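Local coordinates for scyllo-inosose 3-dehydrogenase (Thermotoga maritima, PDB 3IP1), which catalyses the NAD(+)-dependent oxidation of scyllo-inosose to 3-dehydro-scyllo-inosose, probably as a step in myo-inositol degradation, at residues D215-L220 with S239-S244; I225-V230 with N252-L257; S244-V249 with D264-N269; E248-L253 with S388-T393; L285-T290 with T313-A318. All blocks are in the same frame, centred on the assembly; numbering follows the deposited sequence.

All five contacts concern the Rossmann-type domain expected to hold NAD(+). Interactions 1 and 5 are neighbouring strand pairs of one parallel sheet, their centres about 11 Å apart; Leu-220 N lies 2.9 Å from Leu-287 O where they join. Interaction 2 packs two helices on that sheet: Leu-243 CD1 meets Val-230 CG2 at 3.6 Å. Interactions 3 and 4 both use the start of helix 248-257 and share Glu-248 and Val-249. Interaction 4 ties this helix to the segment leading into strand 392-395 of the other domain; its Val-390 side chain is about 13 Å from a bound cadmium ion. Ile-225, Glu-245 and Arg-250, inferred NAD(+) ligands, fall in interactions 2, 3 and 4.

Interaction 1: D215-L220 with S239-S244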
# COMPACT_ATOMS: atom_id res chain seq x y z
N ASP A 215 4.51 15.25 8.42
CA ASP A 215 4.85 14.27 9.47
C ASP A 215 6.14 14.63 10.17
O ASP A 215 6.97 15.32 9.61
CB ASP A 215 5.01 12.87 8.89
CG ASP A 215 3.67 12.20 8.58
OD1 ASP A 215 2.60 12.65 9.07
OD2 ASP A 215 3.67 11.20 7.83
N ASN A 216 6.29 14.16 11.41
CA ASN A 216 7.53 14.32 12.18
C ASN A 216 8.35 13.05 12.09
O ASN A 216 7.78 11.93 12.02
CB ASN A 216 7.24 14.60 13.65
CG ASN A 216 6.49 15.90 13.88
OD1 ASN A 216 6.70 16.88 13.18
ND2 ASN A 216 5.61 15.91 14.88
N VAL A 217 9.67 13.20 12.10
CA VAL A 217 10.55 12.04 12.09
C VAL A 217 11.63 12.20 13.16
O VAL A 217 12.04 13.31 13.47
CB VAL A 217 11.20 11.79 10.69
CG1 VAL A 217 10.12 11.61 9.60
CG2 VAL A 217 12.15 12.90 10.33
N VAL A 218 12.08 11.06 13.71
CA VAL A 218 13.14 11.01 14.70
C VAL A 218 14.23 10.05 14.23
O VAL A 218 13.97 8.88 13.96
CB VAL A 218 12.61 10.57 16.10
CG1 VAL A 218 13.75 10.32 17.08
CG2 VAL A 218 11.62 11.62 16.66
N ILE A 219 15.45 10.55 14.14
CA ILE A 219 16.60 9.72 13.74
C ILE A 219 17.58 9.55 14.91
O ILE A 219 18.07 10.53 15.47
CB ILE A 219 17.33 10.31 12.50
CG1 ILE A 219 16.39 10.33 11.29
CG2 ILE A 219 18.57 9.51 12.18
CD1 ILE A 219 16.59 11.48 10.41
N LEU A 220 17.85 8.31 15.26
CA LEU A 220 18.78 7.99 16.32
C LEU A 220 20.09 7.55 15.69
O LEU A 220 20.16 6.49 15.06
CB LEU A 220 18.19 6.89 17.23
CG LEU A 220 16.90 7.26 17.97
CD1 LEU A 220 15.60 6.90 17.19
CD2 LEU A 220 16.87 6.61 19.35
N SER A 239 7.81 17.82 8.67
CA SER A 239 7.57 19.07 9.37
C SER A 239 8.69 19.34 10.38
O SER A 239 9.29 20.42 10.38
CB SER A 239 6.18 19.00 10.02
OG SER A 239 6.06 19.88 11.11
N LYS A 240 9.00 18.33 11.20
CA LYS A 240 10.14 18.37 12.12
C LYS A 240 11.04 17.14 11.98
O LYS A 240 10.57 15.99 12.06
CB LYS A 240 9.66 18.49 13.56
CG LYS A 240 9.14 19.88 13.92
CD LYS A 240 8.08 19.75 14.98
CE LYS A 240 7.54 21.12 15.37
NZ LYS A 240 6.36 20.92 16.25
N VAL A 241 12.33 17.40 11.76
CA VAL A 241 13.35 16.35 11.74
C VAL A 241 14.22 16.53 12.99
O VAL A 241 14.87 17.56 13.18
CB VAL A 241 14.21 16.39 10.44
CG1 VAL A 241 15.30 15.34 10.47
CG2 VAL A 241 13.34 16.24 9.19
N ILE A 242 14.20 15.50 13.83
CA ILE A 242 14.92 15.46 15.09
C ILE A 242 15.95 14.34 15.06
O ILE A 242 15.61 13.16 14.81
CB ILE A 242 13.95 15.25 16.26
CG1 ILE A 242 12.92 16.38 16.29
CG2 ILE A 242 14.71 15.17 17.60
CD1 ILE A 242 11.68 16.02 17.08
N LEU A 243 17.21 14.71 15.29
CA LEU A 243 18.31 13.75 15.34
C LEU A 243 18.95 13.67 16.73
O LEU A 243 19.24 14.69 17.36
CB LEU A 243 19.36 14.03 14.24
CG LEU A 243 20.52 13.02 14.24
CD1 LEU A 243 20.76 12.36 12.88
CD2 LEU A 243 21.78 13.71 14.74
N SER A 244 19.13 12.44 17.21
CA SER A 244 19.79 12.20 18.50
C SER A 244 21.17 11.59 18.26
O SER A 244 21.28 10.52 17.65
CB SER A 244 18.94 11.28 19.37
OG SER A 244 19.56 11.09 20.64
O HOH W 1 4.57 18.37 15.95
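Val-217 and its partners on 239-244 set the pattern of this parallel strand pair. Val-217 N donates to Lys-240 O at 2.9 Å, nearly straight at 172°. Val-217 O accepts from Ile-242 N. The ladder goes on with Ile-219 N to Ile-242 O at 2.7 Å and Ser-244 N to Ile-219 O at 2.8 Å. Val-217 and Ile-219 thus spend both backbone groups on this neighbour. Val-218 and Leu-220 turn theirs to Leu-285, Leu-287 and Ala-289 on the other side. At the start, Ser-239 N reaches Asp-215 O by a more bent bond, 138°. The Asp-215 carboxylate serves other partners: Arg-212 N and, by a salt bridge, Arg-352 of a second subunit.

The polar side chains meet at the same end. Asn-216 and Lys-240 run alongside each other and point the same way. Asn-216 OD1 lies 3.4 Å from Lys-240 CB. One water accepts from both Asn-216 ND2 and Lys-240 NZ, and these groups also donate to Gly-282 O and Tyr-277 O.

Apolar groups fill the face of Val-217, Ile-219, Val-241 and Leu-243, which helix 224-235 covers. Val-217 CG2, set between its backbone N and carbonyl carbon, meets Val-241 CG2 at 3.7 Å. Ile-219 CG2 touches Leu-243 CD1, also at 3.7 Å. The strands belong to one beta-alpha-beta unit of the Rossmann fold. Its chemistry implies a division of labour: backbone bonds fix the register in a buried apolar core, while the charged and amide groups gather at the strand starts.

Interaction 2: I225-V230 with N252-L257; sequences IGLAAV and NLAKEL
Helices 224-235 and 248-257 of the Rossmann-type domain pack side by side here, with Leu-227 between Leu-253, Ala-254 and Leu-257. The short helix axes come within 9.1 Å and run roughly parallel, at 25°. Leu-227 works with both branches. CD1 meets Leu-253 CD1 at 3.9 Å, the two side chains crossing at about a right angle. CD2 lies against the backbone of the facing helix, 3.7 Å from Ala-254 N, and also touches the Ala-254 methyl. Its CG stands anti to the carbonyl carbon (chi1 -71°), which carries the branches across to that helix.

The helices are successive ones of the nucleotide-binding fold, and both lie on the face of the parallel sheet that bears Val-241 and Leu-243. Gly-226 belongs to a GxGxxG-like sequence at the start of helix 224-235, consistent with a dinucleotide-binding turn. Cut back to an alanine, Leu-227 would probably leave a gap beside Leu-253 and Ala-254.

One turn further on, Leu-257 CD1 reaches back to Leu-227 O at 3.6 Å and to Leu-227 CB. Val-230 CG1 sits 3.7 Å from Ala-254 O and 4.2 Å from Leu-257 CB.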
# COMPACT_ATOMS: atom_id res chain seq x y z
N ILE A 225 24.75 7.22 7.51
CA ILE A 225 23.39 6.76 7.25
C ILE A 225 22.32 7.63 7.91
O ILE A 225 21.38 8.09 7.24
CB ILE A 225 23.18 5.26 7.57
CG1 ILE A 225 23.97 4.42 6.56
CG2 ILE A 225 21.66 4.91 7.52
CD1 ILE A 225 24.26 3.00 7.06
N GLY A 226 22.47 7.88 9.21
CA GLY A 226 21.57 8.82 9.91
C GLY A 226 21.56 10.22 9.29
O GLY A 226 20.52 10.84 9.18
N LEU A 227 22.72 10.69 8.86
CA LEU A 227 22.82 12.00 8.22
C LEU A 227 22.11 12.07 6.86
O LEU A 227 21.50 13.08 6.54
CB LEU A 227 24.29 12.42 8.09
CG LEU A 227 24.97 12.80 9.42
CD1 LEU A 227 26.44 13.23 9.21
CD2 LEU A 227 24.18 13.89 10.15
N ALA A 228 22.20 11.01 6.06
CA ALA A 228 21.48 10.92 4.79
C ALA A 228 19.98 10.92 5.06
O ALA A 228 19.23 11.64 4.38
CB ALA A 228 21.88 9.67 4.02
N ALA A 229 19.55 10.15 6.06
CA ALA A 229 18.14 10.13 6.43
C ALA A 229 17.60 11.52 6.80
O ALA A 229 16.47 11.85 6.44
CB ALA A 229 17.86 9.11 7.53
N VAL A 230 18.40 12.34 7.48
CA VAL A 230 17.98 13.71 7.83
C VAL A 230 17.66 14.48 6.57
O VAL A 230 16.57 15.07 6.46
CB VAL A 230 19.06 14.48 8.64
CG1 VAL A 230 18.71 15.97 8.73
CG2 VAL A 230 19.17 13.90 10.03
N ASN A 252 26.05 19.09 14.40
CA ASN A 252 26.19 20.28 13.54
C ASN A 252 26.00 19.96 12.05
O ASN A 252 25.37 20.72 11.33
CB ASN A 252 27.54 20.96 13.78
CG ASN A 252 27.64 21.58 15.16
OD1 ASN A 252 26.62 21.78 15.84
ND2 ASN A 252 28.85 21.89 15.59
N LEU A 253 26.53 18.82 11.61
CA LEU A 253 26.26 18.33 10.26
C LEU A 253 24.77 18.09 10.01
O LEU A 253 24.27 18.46 8.96
CB LEU A 253 27.05 17.06 9.94
CG LEU A 253 28.51 17.29 9.59
CD1 LEU A 253 29.17 15.95 9.22
CD2 LEU A 253 28.70 18.32 8.46
N ALA A 254 24.08 17.47 10.97
CA ALA A 254 22.64 17.26 10.87
C ALA A 254 21.88 18.60 10.71
O ALA A 254 21.00 18.71 9.85
CB ALA A 254 22.12 16.48 12.08
N LYS A 255 22.23 19.61 11.50
CA LYS A 255 21.64 20.94 11.33
C LYS A 255 21.87 21.50 9.93
O LYS A 255 21.01 22.13 9.35
CB LYS A 255 22.16 21.94 12.36
CG LYS A 255 21.58 21.76 13.75
CD LYS A 255 21.71 23.08 14.55
CE LYS A 255 23.06 23.19 15.26
NZ LYS A 255 23.56 24.60 15.27
N GLU A 256 23.05 21.23 9.38
CA GLU A 256 23.40 21.70 8.07
C GLU A 256 22.60 20.99 6.99
O GLU A 256 22.38 21.53 5.90
CB GLU A 256 24.88 21.44 7.84
CG GLU A 256 25.63 22.61 7.28
CD GLU A 256 27.07 22.23 6.93
OE1 GLU A 256 27.68 21.43 7.67
OE2 GLU A 256 27.57 22.74 5.91
N LEU A 257 22.22 19.76 7.28
CA LEU A 257 21.48 18.95 6.31
C LEU A 257 19.96 19.18 6.41
O LEU A 257 19.21 18.64 5.62
CB LEU A 257 21.86 17.47 6.46
CG LEU A 257 23.31 17.20 6.03
CD1 LEU A 257 23.82 15.80 6.45
CD2 LEU A 257 23.48 17.43 4.53

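Interaction 3: S244-V249 with D264-N269; sequences SEPSEV and DPTKEN
Pro-246 and Pro-265 meet with their rings crossed at about a right angle. Pro-246 CG lies 3.9 Å from Pro-265 CG. The Thr-266 side chain also crosses Pro-246 nearly at right angles, with its CG2 3.9 Å from Pro-246 CB. The two prolines and this methyl make the apolar part of the contact. Ser-244 adds a polar atom against the Pro-265 ring, its OG 3.5 Å from Pro-265 CD.

Asp-264 adds a polar corner. Its CG is anti to the backbone N (chi1 178°), and OD1 ends 3.6 Å from Pro-246 CA. The same OD1 takes two bonds from Thr-266, both from one face of the carboxylate. Thr-266 N, at 3.2 Å, comes from above the plane and closes an Asx turn. Thr-266 OG1, at 2.8 Å, comes in on the syn side. Without the Asp-264 carboxylate, as with a leucine here, Thr-266 N and OG1 are likely to lack this acceptor, and the turn next to Pro-246 would probably be freer to shift.

On the other segment, Glu-245 OE1 accepts from Ser-247 N at 3.0 Å. OE2 accepts from Gly-222 N, which ties the carboxylate to the glycine-rich turn; Glu-245 probably contributes to NAD(+) binding, as in relatives. The contact joins two loops at the C-terminal end of the parallel sheet: one runs from strand 240-244 into helix 248-257, the other from strand 261-263 into helix 270-277.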
# COMPACT_ATOMS: atom_id res chain seq x y z
N SER A 244 19.13 12.44 17.21
CA SER A 244 19.79 12.20 18.50
C SER A 244 21.17 11.59 18.26
O SER A 244 21.28 10.52 17.65
CB SER A 244 18.94 11.28 19.37
OG SER A 244 19.56 11.09 20.64
N GLU A 245 22.21 12.29 18.71
CA GLU A 245 23.62 11.91 18.48
C GLU A 245 24.53 12.60 19.50
O GLU A 245 24.47 13.82 19.65
CB GLU A 245 24.04 12.29 17.05
CG GLU A 245 25.51 12.09 16.72
CD GLU A 245 26.01 10.67 17.03
OE1 GLU A 245 27.03 10.55 17.74
OE2 GLU A 245 25.38 9.69 16.59
N PRO A 246 25.37 11.81 20.22
CA PRO A 246 26.29 12.38 21.23
C PRO A 246 27.45 13.18 20.64
O PRO A 246 27.93 14.10 21.29
CB PRO A 246 26.83 11.14 21.96
CG PRO A 246 25.91 10.03 21.62
CD PRO A 246 25.33 10.34 20.28
N SER A 247 27.90 12.81 19.44
CA SER A 247 28.95 13.55 18.71
C SER A 247 28.52 14.94 18.22
O SER A 247 27.60 15.06 17.40
CB SER A 247 29.42 12.72 17.50
OG SER A 247 30.08 13.55 16.55
N GLU A 248 29.20 15.97 18.71
CA GLU A 248 28.86 17.36 18.38
C GLU A 248 29.02 17.65 16.89
O GLU A 248 28.17 18.30 16.29
CB GLU A 248 29.69 18.35 19.20
CG GLU A 248 29.50 19.80 18.76
CD GLU A 248 30.02 20.82 19.76
OE1 GLU A 248 31.18 20.70 20.25
OE2 GLU A 248 29.27 21.78 20.05
N VAL A 249 30.11 17.15 16.30
CA VAL A 249 30.37 17.41 14.90
C VAL A 249 29.26 16.83 14.01
O VAL A 249 28.90 17.42 13.00
CB VAL A 249 31.78 16.90 14.46
CG1 VAL A 249 31.83 15.37 14.35
CG2 VAL A 249 32.20 17.55 13.14
N ASP A 264 21.61 15.83 22.15
CA ASP A 264 22.72 15.09 22.73
C ASP A 264 22.12 14.22 23.85
O ASP A 264 21.87 14.71 24.92
CB ASP A 264 23.76 16.08 23.28
CG ASP A 264 24.95 15.39 23.94
OD1 ASP A 264 25.00 14.15 24.06
OD2 ASP A 264 25.85 16.13 24.37
N PRO A 265 21.89 12.91 23.58
CA PRO A 265 21.23 12.03 24.55
C PRO A 265 21.98 11.87 25.88
O PRO A 265 21.36 11.50 26.89
CB PRO A 265 21.17 10.68 23.83
CG PRO A 265 22.28 10.72 22.83
CD PRO A 265 22.38 12.17 22.40
N THR A 266 23.29 12.14 25.87
CA THR A 266 24.12 11.98 27.07
C THR A 266 23.97 13.15 28.04
O THR A 266 24.32 13.02 29.22
CB THR A 266 25.62 11.77 26.74
OG1 THR A 266 26.21 13.00 26.28
CG2 THR A 266 25.81 10.65 25.67
N LYS A 267 23.46 14.29 27.57
CA LYS A 267 23.33 15.48 28.40
C LYS A 267 21.91 16.03 28.40
O LYS A 267 21.62 17.02 29.08
CB LYS A 267 24.28 16.57 27.92
CG LYS A 267 25.75 16.22 28.11
CD LYS A 267 26.64 17.35 27.65
CE LYS A 267 28.06 17.10 28.12
NZ LYS A 267 29.03 17.81 27.26
N GLU A 268 21.03 15.40 27.64
CA GLU A 268 19.64 15.82 27.57
C GLU A 268 18.75 14.61 27.75
O GLU A 268 19.16 13.48 27.54
CB GLU A 268 19.35 16.47 26.22
CG GLU A 268 20.08 17.76 25.93
CD GLU A 268 19.80 18.24 24.53
OE1 GLU A 268 20.76 18.36 23.72
OE2 GLU A 268 18.61 18.47 24.22
N ASN A 269 17.52 14.86 28.17
CA ASN A 269 16.53 13.80 28.26
C ASN A 269 15.89 13.57 26.87
O ASN A 269 15.08 14.38 26.42
CB ASN A 269 15.48 14.19 29.31
CG ASN A 269 14.51 13.07 29.62
OD1 ASN A 269 13.95 12.44 28.72
ND2 ASN A 269 14.26 12.85 30.90

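Interaction 4: E248-L253 with S388-T393; sequences EVRRNL and SLVKVT
The Arg-250 guanidinium carries Val-390 CG2 over the centre of one face, 4.3 Å above its plane. At its edge, in plane, lies a water. This water accepts from Arg-250 NH2 at 3.0 Å and donates to Val-390 O, so it bridges the two segments. Leu-389 O lies obliquely to the group.

Helix 248-257 belongs to the Rossmann-type domain, and 388-393 leads into strand 392-395 of the sheet that includes strands 57-66 and 98-106. The contact thus spans the boundary between the nucleotide-binding and catalytic domains of a zinc-containing alcohol dehydrogenase. Arg-250 probably binds NAD(+), as in related enzymes. Its chain is extended from CG to NE, which lets the head reach past Val-390. NH1 is gripped by Lys-387 O and Ser-247 OG, and these bonds together with the bridging water limit its rotation. On the other segment, Lys-391 turns its amine away to a salt bridge with Glu-98, a metal ligand.

Val-390 is the apolar centre. With chi1 at -176°, CG2 stands beside the backbone N, anti to the carbonyl carbon, and this is the branch that meets Val-249, Arg-250 and Leu-253. Arg-250 and Val-390 run alongside but head opposite ways, with Arg-250 CG 4.1 Å from Val-390 CG2. Val-249 passes it in the same manner, its CG1 4.0 Å from Val-390 CG2. Leu-253 instead comes tip to tip: its CD1 touches Val-390 CG2 at 3.6 Å and CG1 at 3.9 Å.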
# COMPACT_ATOMS: atom_id res chain seq x y z
N GLU A 248 29.20 15.97 18.71
CA GLU A 248 28.86 17.36 18.38
C GLU A 248 29.02 17.65 16.89
O GLU A 248 28.17 18.30 16.29
CB GLU A 248 29.69 18.35 19.20
CG GLU A 248 29.50 19.80 18.76
CD GLU A 248 30.02 20.82 19.76
OE1 GLU A 248 31.18 20.70 20.25
OE2 GLU A 248 29.27 21.78 20.05
N VAL A 249 30.11 17.15 16.30
CA VAL A 249 30.37 17.41 14.90
C VAL A 249 29.26 16.83 14.01
O VAL A 249 28.90 17.42 13.00
CB VAL A 249 31.78 16.90 14.46
CG1 VAL A 249 31.83 15.37 14.35
CG2 VAL A 249 32.20 17.55 13.14
N ARG A 250 28.75 15.66 14.38
CA ARG A 250 27.63 15.04 13.68
C ARG A 250 26.30 15.80 13.88
O ARG A 250 25.54 15.97 12.93
CB ARG A 250 27.53 13.57 14.06
CG ARG A 250 28.74 12.79 13.57
CD ARG A 250 28.81 11.35 14.06
NE ARG A 250 29.96 10.66 13.47
CZ ARG A 250 31.22 10.82 13.88
NH1 ARG A 250 31.50 11.64 14.89
NH2 ARG A 250 32.21 10.16 13.30
N ARG A 251 26.06 16.31 15.09
CA ARG A 251 24.89 17.16 15.33
C ARG A 251 24.89 18.45 14.50
O ARG A 251 23.85 18.86 13.96
CB ARG A 251 24.73 17.48 16.81
CG ARG A 251 24.27 16.31 17.66
CD ARG A 251 23.87 16.76 19.04
NE ARG A 251 24.90 17.60 19.66
CZ ARG A 251 25.87 17.14 20.43
NH1 ARG A 251 26.75 17.97 20.94
NH2 ARG A 251 25.97 15.84 20.69
N ASN A 252 26.05 19.09 14.40
CA ASN A 252 26.19 20.28 13.54
C ASN A 252 26.00 19.96 12.05
O ASN A 252 25.37 20.72 11.33
CB ASN A 252 27.54 20.96 13.78
CG ASN A 252 27.64 21.58 15.16
OD1 ASN A 252 26.62 21.78 15.84
ND2 ASN A 252 28.85 21.89 15.59
N LEU A 253 26.53 18.82 11.61
CA LEU A 253 26.26 18.33 10.26
C LEU A 253 24.77 18.09 10.01
O LEU A 253 24.27 18.46 8.96
CB LEU A 253 27.05 17.06 9.94
CG LEU A 253 28.51 17.29 9.59
CD1 LEU A 253 29.17 15.95 9.22
CD2 LEU A 253 28.70 18.32 8.46
N SER A 388 36.39 12.29 15.19
CA SER A 388 36.14 13.60 14.58
C SER A 388 35.90 13.50 13.06
O SER A 388 35.23 14.36 12.46
CB SER A 388 37.31 14.54 14.86
OG SER A 388 38.49 14.07 14.20
N LEU A 389 36.42 12.44 12.45
CA LEU A 389 36.25 12.18 11.02
C LEU A 389 34.92 11.48 10.71
O LEU A 389 34.77 10.28 10.97
CB LEU A 389 37.44 11.38 10.48
CG LEU A 389 38.83 11.96 10.74
CD1 LEU A 389 39.92 10.89 10.54
CD2 LEU A 389 39.13 13.22 9.92
N VAL A 390 33.96 12.22 10.16
CA VAL A 390 32.63 11.65 9.81
C VAL A 390 32.72 10.72 8.59
O VAL A 390 32.22 9.59 8.60
CB VAL A 390 31.57 12.77 9.55
CG1 VAL A 390 30.19 12.18 9.29
CG2 VAL A 390 31.51 13.71 10.73
N LYS A 391 33.36 11.23 7.54
CA LYS A 391 33.54 10.50 6.31
C LYS A 391 34.84 10.94 5.67
O LYS A 391 35.10 12.14 5.51
CB LYS A 391 32.35 10.72 5.36
CG LYS A 391 32.53 10.24 3.90
CD LYS A 391 32.54 8.72 3.75
CE LYS A 391 31.21 8.13 4.20
NZ LYS A 391 31.27 6.65 4.19
N VAL A 392 35.65 9.94 5.32
CA VAL A 392 36.94 10.12 4.66
C VAL A 392 36.82 9.48 3.29
O VAL A 392 36.37 8.36 3.18
CB VAL A 392 38.08 9.44 5.46
CG1 VAL A 392 39.39 9.37 4.64
CG2 VAL A 392 38.32 10.18 6.77
N THR A 393 37.25 10.22 2.27
CA THR A 393 37.05 9.79 0.88
C THR A 393 38.34 9.83 0.06
O THR A 393 39.00 10.87 -0.02
CB THR A 393 36.00 10.72 0.19
OG1 THR A 393 34.81 10.76 0.98
CG2 THR A 393 35.67 10.24 -1.21
O HOH W 2 30.84 8.65 11.08

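Interaction 5: L285-T290 with T313-A318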
# COMPACT_ATOMS: atom_id res chain seq x y z
N LEU A 285 7.84 8.21 11.99
CA LEU A 285 8.94 7.30 11.70
C LEU A 285 10.15 7.53 12.61
O LEU A 285 10.59 8.66 12.81
CB LEU A 285 9.35 7.44 10.22
CG LEU A 285 10.57 6.62 9.73
CD1 LEU A 285 10.25 5.12 9.59
CD2 LEU A 285 11.08 7.17 8.40
N PHE A 286 10.68 6.44 13.14
CA PHE A 286 11.93 6.44 13.89
C PHE A 286 12.95 5.61 13.11
O PHE A 286 12.64 4.52 12.65
CB PHE A 286 11.75 5.84 15.29
CG PHE A 286 10.77 6.59 16.17
CD1 PHE A 286 9.40 6.42 16.00
CD2 PHE A 286 11.24 7.43 17.20
CE1 PHE A 286 8.48 7.10 16.83
CE2 PHE A 286 10.34 8.11 18.04
CZ PHE A 286 8.97 7.96 17.86
N LEU A 287 14.16 6.13 12.96
CA LEU A 287 15.22 5.38 12.31
C LEU A 287 16.24 5.03 13.37
O LEU A 287 16.86 5.91 13.98
CB LEU A 287 15.89 6.19 11.19
CG LEU A 287 17.00 5.43 10.44
CD1 LEU A 287 16.42 4.21 9.64
CD2 LEU A 287 17.81 6.33 9.52
N GLU A 288 16.39 3.73 13.59
CA GLU A 288 17.35 3.23 14.54
C GLU A 288 18.66 2.99 13.79
O GLU A 288 18.82 1.95 13.15
CB GLU A 288 16.86 1.91 15.16
CG GLU A 288 17.49 1.58 16.52
CD GLU A 288 19.01 1.70 16.54
OE1 GLU A 288 19.72 0.73 16.19
OE2 GLU A 288 19.50 2.78 16.89
N ALA A 289 19.55 3.98 13.85
CA ALA A 289 20.83 3.91 13.16
C ALA A 289 22.02 4.01 14.13
O ALA A 289 23.08 4.46 13.73
CB ALA A 289 20.92 5.02 12.11
N THR A 290 21.82 3.59 15.38
CA THR A 290 22.88 3.64 16.41
C THR A 290 23.70 2.36 16.48
O THR A 290 24.87 2.39 16.80
CB THR A 290 22.36 3.88 17.85
OG1 THR A 290 21.60 2.74 18.28
CG2 THR A 290 21.51 5.17 17.98
N THR A 313 6.31 4.01 12.71
CA THR A 313 7.12 2.92 12.23
C THR A 313 8.53 3.05 12.81
O THR A 313 9.13 4.14 12.79
CB THR A 313 7.17 2.93 10.68
OG1 THR A 313 5.87 2.62 10.18
CG2 THR A 313 8.18 1.89 10.16
N VAL A 314 9.08 1.96 13.35
CA VAL A 314 10.49 1.97 13.71
C VAL A 314 11.24 1.15 12.68
O VAL A 314 10.99 -0.03 12.52
CB VAL A 314 10.79 1.42 15.11
CG1 VAL A 314 12.27 1.69 15.46
CG2 VAL A 314 9.90 2.05 16.13
N ALA A 315 12.13 1.82 11.96
CA ALA A 315 12.94 1.14 10.96
C ALA A 315 14.32 0.89 11.56
O ALA A 315 14.96 1.83 12.07
CB ALA A 315 13.02 1.99 9.68
N ILE A 316 14.77 -0.36 11.52
CA ILE A 316 16.08 -0.75 12.06
C ILE A 316 17.07 -0.98 10.93
O ILE A 316 16.91 -1.89 10.13
CB ILE A 316 15.98 -2.02 12.95
CG1 ILE A 316 15.03 -1.77 14.13
CG2 ILE A 316 17.38 -2.41 13.50
CD1 ILE A 316 14.41 -3.05 14.72
N VAL A 317 18.09 -0.13 10.87
CA VAL A 317 19.04 -0.13 9.76
C VAL A 317 20.46 -0.51 10.20
O VAL A 317 21.23 -1.09 9.42
CB VAL A 317 19.03 1.24 8.98
CG1 VAL A 317 19.62 2.34 9.80
CG2 VAL A 317 19.76 1.12 7.64
N ALA A 318 20.81 -0.19 11.44
CA ALA A 318 22.15 -0.48 11.91
C ALA A 318 22.23 -1.95 12.32
O ALA A 318 21.24 -2.54 12.73
CB ALA A 318 22.55 0.44 13.04
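Phe-286 and Ala-315 carry the backbone ladder of this parallel strand pair. Phe-286 N donates to Thr-313 O, Ala-315 N to Phe-286 O and Glu-288 N to Ala-315 O, each at 2.8 Å and almost straight. At the end of the strand, Glu-288 O takes two donors from just past the facing strand: Val-317 N at 3.2 Å and, weakly, Ala-318 N.

Side-chain polar bonds gather at Glu-288. Its chain bends at chi2 (-49°) and brings OE2 back to Thr-290. Thr-290 N donates to OE2 at 2.9 Å, on the syn side, and probably helps hold the turn after the strand. Thr-290 OG1 comes from the opposite face, but unusually close, and that length is doubtful. The Phe-286 ring has Thr-313 O at its edge, in plane.

The strands and helix 293-306 form a beta-alpha-beta unit in the second half of the Rossmann fold. The carbonyls of Ile-316 and Ala-318 accept from Gln-332 of a third subunit, so this strand end also reaches the subunit interface.

Apolar contacts line both faces. Leu-287 lies aslant Val-317, CD1 meeting CG1 at 3.7 Å, and that CG1 also meets Ala-289 CB at 3.8 Å. Leu-285 CD1 rests on Thr-313 CG2 at 3.9 Å. On the other face Phe-286 CB meets Val-314 CG1 at 4.2 Å, and the ring packs on helix 293-306.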